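Local coordinates for MmeI (Methylophilus methylotrophus, PDB 5HR4), which is a Type IIL restriction-modification enzyme that probably methylates adenine at N6 in DNA using S-adenosyl-L-methionine, at residues G259-E264 with I448-T453; E827-A832 with V876-G881. All coordinates share one frame; numbering follows the deposited sequence.

Contact 1. Residues G259-E264 with I448-T453; sequences GKLFEE and IPLKST
The backbones of Gly-259 and Leu-450 come together with their CA atoms 4.5 Å apart, where the weakly bonded helical turn of about 259-262 meets the irregular chain 448-453. No hydrogen bond joins the two segments; Gly-259 CA lies 3.2 Å from Leu-450 O, and Gly-259 N is poorly angled for a bond to that oxygen. Gly-259 has positive phi (70°), a conformation that favours glycine, and its bare CA also meets Leu-450 CB at 3.8 Å. Beyond CB, Leu-450 turns CG anti to its carbonyl carbon (chi1 -61°), and its CD1 methyl reaches CD2 of Leu-261 at 4.1 Å. Leu-261 brings that methyl forward with CG anti to the backbone N (chi1 171°), and the two chains meet at an oblique angle. Farther along, CG2 of Thr-453 loosely faces Lys-260 N at 4.5 Å, while the amine chain of Lys-260 leads away. The join thus links the helicase-spacer and methyltransferase parts of the protein through backbone packing at the glycine and a leucine-leucine methyl contact. Backbone hydrogen bonds between Leu-450 and Ile-257 continue the join, Trp-427 and Val-424 of helix 416-440 cover Leu-450 and Leu-261 respectively, helix 183-200 packs on Leu-261 through Leu-188, Val-191 and Phe-195, and residues 448-453 lead into strand 455-458, at the edge of the large mixed sheet.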
loop_
_atom_site.group_PDB
_atom_site.type_symbol
_atom_site.label_atom_id
_atom_site.label_comp_id
_atom_site.label_asym_id
_atom_site.label_seq_id
_atom_site.Cartn_x
_atom_site.Cartn_y
_atom_site.Cartn_z
ATOM N N GLY A 259 -2.913 34.260 -10.552
ATOM C CA GLY A 259 -3.153 32.831 -10.588
ATOM C C GLY A 259 -4.297 32.421 -9.679
ATOM O O GLY A 259 -4.619 33.154 -8.742
ATOM N N LYS A 260 -4.913 31.254 -9.930
ATOM C CA LYS A 260 -5.924 30.683 -9.031
ATOM C C LYS A 260 -5.511 30.710 -7.558
ATOM O O LYS A 260 -6.361 30.569 -6.675
ATOM C CB LYS A 260 -6.215 29.238 -9.461
ATOM C CG LYS A 260 -7.505 28.633 -8.907
ATOM C CD LYS A 260 -7.545 27.135 -9.199
ATOM C CE LYS A 260 -8.595 26.435 -8.349
ATOM N NZ LYS A 260 -8.554 24.950 -8.493
ATOM N N LEU A 261 -4.230 30.895 -7.273
ATOM C CA LEU A 261 -3.740 30.837 -5.904
ATOM C C LEU A 261 -4.085 32.082 -5.118
ATOM O O LEU A 261 -4.243 31.991 -3.902
ATOM C CB LEU A 261 -2.221 30.615 -5.891
ATOM C CG LEU A 261 -1.415 30.715 -4.583
ATOM C CD1 LEU A 261 -1.899 29.723 -3.542
ATOM C CD2 LEU A 261 0.072 30.515 -4.843
ATOM N N PHE A 262 -4.226 33.245 -5.756
ATOM C CA PHE A 262 -4.418 34.475 -4.987
ATOM C C PHE A 262 -5.727 35.203 -5.299
ATOM O O PHE A 262 -5.945 36.328 -4.802
ATOM C CB PHE A 262 -3.210 35.399 -5.179
ATOM C CG PHE A 262 -2.028 34.981 -4.361
ATOM C CD1 PHE A 262 -1.972 35.280 -3.009
ATOM C CD2 PHE A 262 -1.002 34.226 -4.923
ATOM C CE1 PHE A 262 -0.891 34.862 -2.224
ATOM C CE2 PHE A 262 0.076 33.801 -4.144
ATOM C CZ PHE A 262 0.129 34.118 -2.788
ATOM N N GLU A 263 -6.622 34.576 -6.070
ATOM C CA GLU A 263 -7.773 35.296 -6.586
ATOM C C GLU A 263 -8.865 35.457 -5.546
ATOM O O GLU A 263 -9.602 36.448 -5.584
ATOM C CB GLU A 263 -8.315 34.587 -7.822
ATOM C CG GLU A 263 -9.078 33.320 -7.576
ATOM C CD GLU A 263 -9.598 32.750 -8.889
ATOM O OE1 GLU A 263 -9.448 33.455 -9.915
ATOM O OE2 GLU A 263 -10.139 31.616 -8.906
ATOM N N GLU A 264 -8.977 34.513 -4.593
ATOM C CA GLU A 264 -10.119 34.546 -3.696
ATOM C C GLU A 264 -9.805 35.366 -2.454
ATOM O O GLU A 264 -8.813 35.097 -1.776
ATOM C CB GLU A 264 -10.528 33.148 -3.282
ATOM C CG GLU A 264 -11.715 33.150 -2.356
ATOM C CD GLU A 264 -12.069 31.769 -1.845
ATOM O OE1 GLU A 264 -11.303 30.824 -2.138
ATOM O OE2 GLU A 264 -13.111 31.630 -1.151
ATOM N N ILE A 448 6.231 34.155 -13.547
ATOM C CA ILE A 448 5.468 34.976 -12.615
ATOM C C ILE A 448 4.980 36.211 -13.361
ATOM O O ILE A 448 5.782 36.883 -14.010
ATOM C CB ILE A 448 6.296 35.400 -11.390
ATOM C CG1 ILE A 448 6.905 34.161 -10.714
ATOM C CG2 ILE A 448 5.431 36.200 -10.414
ATOM C CD1 ILE A 448 5.889 33.209 -10.181
ATOM N N PRO A 449 3.692 36.577 -13.268
ATOM C CA PRO A 449 2.646 35.950 -12.470
ATOM C C PRO A 449 2.193 34.587 -12.998
ATOM O O PRO A 449 2.487 34.188 -14.132
ATOM C CB PRO A 449 1.504 36.978 -12.558
ATOM C CG PRO A 449 1.694 37.589 -13.843
ATOM C CD PRO A 449 3.173 37.763 -13.962
ATOM N N LEU A 450 1.430 33.900 -12.154
ATOM C CA LEU A 450 1.002 32.535 -12.416
ATOM C C LEU A 450 -0.092 32.545 -13.476
ATOM O O LEU A 450 -1.261 32.789 -13.178
ATOM C CB LEU A 450 0.531 31.901 -11.110
ATOM C CG LEU A 450 1.641 31.843 -10.049
ATOM C CD1 LEU A 450 1.116 31.447 -8.674
ATOM C CD2 LEU A 450 2.761 30.884 -10.501
ATOM N N LYS A 451 0.276 32.279 -14.725
ATOM C CA LYS A 451 -0.706 32.225 -15.801
ATOM C C LYS A 451 -1.144 30.808 -16.165
ATOM O O LYS A 451 -2.196 30.642 -16.786
ATOM C CB LYS A 451 -0.162 32.930 -17.049
ATOM N N SER A 452 -0.376 29.791 -15.802
ATOM C CA SER A 452 -0.689 28.407 -16.117
ATOM C C SER A 452 -1.158 27.725 -14.842
ATOM O O SER A 452 -0.641 28.000 -13.751
ATOM C CB SER A 452 0.552 27.699 -16.685
ATOM O OG SER A 452 0.215 26.742 -17.683
ATOM N N THR A 453 -2.171 26.870 -14.954
ATOM C CA THR A 453 -2.613 26.238 -13.734
ATOM C C THR A 453 -2.842 24.742 -13.931
ATOM O O THR A 453 -3.393 24.314 -14.965
ATOM C CB THR A 453 -3.889 26.901 -13.167
ATOM O OG1 THR A 453 -5.037 26.482 -13.913
ATOM C CG2 THR A 453 -3.783 28.435 -13.209
#

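Contact 2. Residues E827-A832 with V876-G881; sequences EKQSKA and VDSVYG
Gln-829, in the first turn of helix 827-845, lies against Val-879 near the end of helix 863-880, a helix-to-helix contact within the C-terminal domain whose second helix is closed by a Schellman motif at Gly-881. The tight part belongs to the aliphatic stem of the glutamine: CB and CG sit 3.7 Å and 4.1 Å from Val-879 CG2, and the amide carbon CD lies 3.9 Å from the same methyl, which the chain crosses at a slant. With CG anti to the carbonyl carbon (chi1 -71°) and the chain extended beyond it, the amide is carried past this methyl to the backbone of the second helix, where NE2 comes within 3.4 Å of Val-879 CA. Ile-833 of helix 827-845, Trp-822 and Pro-825 also touch Val-879. The other side is looser: Ser-878 is exposed, its OG stands 3.7 Å from Gln-829 NE2, and no hydrogen bond spans the segments. The amide's OE1 is held, accepting a bond from Asn-826 N just ahead of the helix. With an alanine in place of Gln-829, the backbone N of Asn-826 would probably lose its OE1 acceptor, and the CG2 methyl of Val-879 would keep only the CB contact from this side chain. Gln-829 NE2 is 3.5 Å from Ser-878 O without bonding to it, an oxygen that already receives Gly-881 N at 2.9 Å.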
loop_
_atom_site.group_PDB
_atom_site.type_symbol
_atom_site.label_atom_id
_atom_site.label_comp_id
_atom_site.label_asym_id
_atom_site.label_seq_id
_atom_site.Cartn_x
_atom_site.Cartn_y
_atom_site.Cartn_z
ATOM N N GLU A 827 -0.600 -48.768 -3.846
ATOM C CA GLU A 827 -0.248 -49.225 -2.507
ATOM C C GLU A 827 1.251 -49.089 -2.247
ATOM O O GLU A 827 1.654 -48.795 -1.116
ATOM C CB GLU A 827 -0.702 -50.672 -2.302
ATOM N N LYS A 828 2.088 -49.269 -3.274
ATOM C CA LYS A 828 3.528 -49.105 -3.090
ATOM C C LYS A 828 3.901 -47.631 -2.967
ATOM O O LYS A 828 4.701 -47.250 -2.101
ATOM C CB LYS A 828 4.287 -49.765 -4.243
ATOM N N GLN A 829 3.328 -46.782 -3.829
ATOM C CA GLN A 829 3.560 -45.346 -3.711
ATOM C C GLN A 829 3.048 -44.811 -2.380
ATOM O O GLN A 829 3.709 -43.984 -1.738
ATOM C CB GLN A 829 2.891 -44.611 -4.866
ATOM C CG GLN A 829 3.566 -44.828 -6.192
ATOM C CD GLN A 829 2.843 -44.114 -7.313
ATOM O OE1 GLN A 829 1.611 -44.128 -7.383
ATOM N NE2 GLN A 829 3.604 -43.473 -8.195
ATOM N N SER A 830 1.875 -45.283 -1.947
ATOM C CA SER A 830 1.315 -44.838 -0.673
ATOM C C SER A 830 2.207 -45.247 0.493
ATOM O O SER A 830 2.468 -44.446 1.399
ATOM C CB SER A 830 -0.095 -45.394 -0.494
ATOM N N LYS A 831 2.683 -46.498 0.490
ATOM C CA LYS A 831 3.555 -46.968 1.566
ATOM C C LYS A 831 4.896 -46.248 1.546
ATOM O O LYS A 831 5.514 -46.040 2.602
ATOM C CB LYS A 831 3.755 -48.480 1.458
ATOM N N ALA A 832 5.357 -45.858 0.358
ATOM C CA ALA A 832 6.601 -45.109 0.260
ATOM C C ALA A 832 6.464 -43.754 0.941
ATOM O O ALA A 832 7.305 -43.367 1.762
ATOM C CB ALA A 832 6.997 -44.955 -1.210
ATOM N N VAL A 876 6.747 -38.282 -3.225
ATOM C CA VAL A 876 5.597 -37.531 -3.733
ATOM C C VAL A 876 5.792 -37.188 -5.206
ATOM O O VAL A 876 4.865 -37.308 -6.019
ATOM C CB VAL A 876 5.353 -36.262 -2.885
ATOM C CG1 VAL A 876 4.201 -35.418 -3.453
ATOM C CG2 VAL A 876 5.052 -36.622 -1.441
ATOM N N ASP A 877 6.991 -36.738 -5.574
ATOM C CA ASP A 877 7.243 -36.406 -6.968
ATOM C C ASP A 877 7.015 -37.607 -7.863
ATOM O O ASP A 877 6.459 -37.480 -8.962
ATOM C CB ASP A 877 8.665 -35.886 -7.125
ATOM C CG ASP A 877 8.874 -34.566 -6.422
ATOM O OD1 ASP A 877 7.860 -33.867 -6.182
ATOM O OD2 ASP A 877 10.047 -34.232 -6.118
ATOM N N SER A 878 7.439 -38.787 -7.403
ATOM C CA SER A 878 7.191 -40.016 -8.145
ATOM C C SER A 878 5.697 -40.239 -8.373
ATOM O O SER A 878 5.284 -40.642 -9.467
ATOM C CB SER A 878 7.814 -41.200 -7.409
ATOM O OG SER A 878 7.117 -42.397 -7.703
ATOM N N VAL A 879 4.867 -39.974 -7.360
ATOM C CA VAL A 879 3.428 -40.167 -7.528
ATOM C C VAL A 879 2.899 -39.263 -8.631
ATOM O O VAL A 879 2.008 -39.651 -9.399
ATOM C CB VAL A 879 2.690 -39.928 -6.201
ATOM C CG1 VAL A 879 1.200 -40.053 -6.411
ATOM C CG2 VAL A 879 3.160 -40.923 -5.151
ATOM N N TYR A 880 3.443 -38.048 -8.732
ATOM C CA TYR A 880 3.083 -37.125 -9.802
ATOM C C TYR A 880 3.676 -37.512 -11.141
ATOM O O TYR A 880 3.187 -37.046 -12.177
ATOM C CB TYR A 880 3.558 -35.705 -9.476
ATOM C CG TYR A 880 2.644 -34.936 -8.565
ATOM C CD1 TYR A 880 2.550 -35.250 -7.221
ATOM C CD2 TYR A 880 1.879 -33.901 -9.050
ATOM C CE1 TYR A 880 1.714 -34.551 -6.387
ATOM C CE2 TYR A 880 1.042 -33.200 -8.233
ATOM C CZ TYR A 880 0.960 -33.525 -6.899
ATOM O OH TYR A 880 0.116 -32.821 -6.077
ATOM N N GLY A 881 4.725 -38.332 -11.150
ATOM C CA GLY A 881 5.487 -38.496 -12.365
ATOM C C GLY A 881 6.252 -37.250 -12.731
ATOM O O GLY A 881 6.508 -37.013 -13.915
#

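Contact 1 is largely buried and contact 2 lies at the surface; their centres are about 75 Å apart, on opposite sides of the centre of the chain, and they share no helix or strand. Neither is held by a hydrogen bond across its segments. Residues 259-264 and 448-453 are 184 positions apart at their closest ends and join the helicase-spacer and methyltransferase family regions, with a glycine backbone and leucine methyls at the interface. Residues 827-832 and 876-881 pair two helices of the C-terminal region over a shorter sequence gap, and here a polar side chain does the packing with its hydrocarbon part. Both lie away from the calcium and sinefungin sites.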